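Side-chain contact in ribokinase, putative (Burkholderia thailandensis, PDB 3B1N), which probably phosphorylates nucleosides as a kinase of the pfkB (ribokinase) family, and binds ADP together with the nucleoside analogue mizoribine: residues Gly68-Ala72 / Val73-Pro77. Sequence-based numbering, arbitrary orientation.
Sequences GTLGA and VDAQP
With CG anti to its own carbonyl carbon (chi1 -76°), L70 carries its branch on until CD1 comes within 4.1 Å of A75 CB; the backbone itself already points L70 CB at that methyl, 3.8 Å away. The leucine also touches Y78 and L79 of helix 76-85. The chain can double back this sharply because A72 and V73 both take helical backbone angles, a type I beta turn over G71-D74. Its bond runs from D74 N to G71 O at 3.2 Å (N-H...O 145°), with the donor above the carbonyl plane rather than on a lone pair. A75 N reaches the same oxygen at 2.9 Å, but the poor N-H angle makes that bond weak. Water 1 donates to A72 O (3.1 Å) and accepts from Q76 N, linking the turn to the start of helix 76-85. D74 CG sits between the backbone N and the carbonyl carbon (chi1 57°), which brings OD1 back beside G71; S100 OG bonds both D74 OD1 and G71 N, and R44 NH2 forms a salt bridge with OD2. The arrangement is the strand-to-helix turn of a beta-alpha-beta unit, here strand 64-71, helix 76-85 and strand 88-95, at one edge of the Rossmann-like sheet of the ribokinase fold.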
loop_
_atom_site.group_PDB
_atom_site.type_symbol
_atom_site.label_atom_id
_atom_site.label_comp_id
_atom_site.label_asym_id
_atom_site.label_seq_id
_atom_site.Cartn_x
_atom_site.Cartn_y
_atom_site.Cartn_z
ATOM N N GLY B 68 -8.173 14.843 19.342
ATOM C CA GLY B 68 -8.528 14.258 18.033
ATOM C C GLY B 68 -9.930 13.728 18.072
ATOM O O GLY B 68 -10.589 13.709 19.145
ATOM N N THR B 69 -10.406 13.264 16.910
ATOM C CA THR B 69 -11.746 12.708 16.811
ATOM C C THR B 69 -11.728 11.218 16.456
ATOM O O THR B 69 -10.898 10.787 15.626
ATOM C CB THR B 69 -12.565 13.490 15.722
ATOM O OG1 THR B 69 -11.736 13.690 14.571
ATOM C CG2 THR B 69 -12.928 14.870 16.247
ATOM N N LEU B 70 -12.614 10.469 17.112
ATOM C CA LEU B 70 -12.894 9.039 16.860
ATOM C C LEU B 70 -14.354 8.868 16.422
ATOM O O LEU B 70 -15.168 9.804 16.567
ATOM C CB LEU B 70 -12.675 8.181 18.114
ATOM C CG LEU B 70 -11.191 7.941 18.425
ATOM C CD1 LEU B 70 -11.149 7.354 19.875
ATOM C CD2 LEU B 70 -10.600 6.972 17.402
ATOM N N GLY B 71 -14.666 7.713 15.843
ATOM C CA GLY B 71 -16.063 7.447 15.391
ATOM C C GLY B 71 -16.713 6.465 16.353
ATOM O O GLY B 71 -16.104 5.450 16.676
ATOM N N ALA B 72 -17.938 6.735 16.804
ATOM C CA ALA B 72 -18.599 5.863 17.776
ATOM C C ALA B 72 -18.737 4.412 17.396
ATOM O O ALA B 72 -18.800 3.545 18.272
ATOM C CB ALA B 72 -19.984 6.428 18.136
ATOM N N VAL B 73 -18.824 4.105 16.103
ATOM C CA VAL B 73 -19.068 2.738 15.719
ATOM C C VAL B 73 -17.969 1.843 16.236
ATOM O O VAL B 73 -18.235 0.704 16.623
ATOM C CB VAL B 73 -19.202 2.584 14.175
ATOM C CG1 VAL B 73 -19.323 1.066 13.734
ATOM C CG2 VAL B 73 -20.383 3.361 13.688
ATOM N N ASP B 74 -16.713 2.327 16.195
ATOM C CA ASP B 74 -15.605 1.442 16.564
ATOM C C ASP B 74 -14.590 2.118 17.471
ATOM O O ASP B 74 -13.512 1.599 17.635
ATOM C CB ASP B 74 -14.955 0.854 15.316
ATOM C CG ASP B 74 -14.461 1.903 14.374
ATOM O OD1 ASP B 74 -14.578 3.110 14.694
ATOM O OD2 ASP B 74 -13.956 1.498 13.285
ATOM N N ALA B 75 -15.001 3.200 18.130
ATOM C CA ALA B 75 -14.098 3.909 19.073
ATOM C C ALA B 75 -13.787 3.119 20.343
ATOM O O ALA B 75 -12.715 3.365 20.941
ATOM C CB ALA B 75 -14.652 5.229 19.463
ATOM N N GLN B 76 -14.668 2.231 20.785
ATOM C CA GLN B 76 -14.543 1.719 22.172
ATOM C C GLN B 76 -13.216 1.044 22.516
ATOM O O GLN B 76 -12.678 1.339 23.607
ATOM C CB GLN B 76 -15.723 0.783 22.530
ATOM C CG GLN B 76 -15.953 0.674 24.085
ATOM C CD GLN B 76 -16.344 2.014 24.704
ATOM O OE1 GLN B 76 -17.351 2.618 24.283
ATOM N NE2 GLN B 76 -15.597 2.478 25.707
ATOM N N PRO B 77 -12.661 0.222 21.620
ATOM C CA PRO B 77 -11.366 -0.378 21.996
ATOM C C PRO B 77 -10.292 0.661 22.261
ATOM O O PRO B 77 -9.439 0.472 23.156
ATOM C CB PRO B 77 -11.018 -1.265 20.791
ATOM C CG PRO B 77 -12.413 -1.690 20.313
ATOM C CD PRO B 77 -13.231 -0.424 20.416
HETATM O O HOH W 1 -17.245 1.174 19.541
#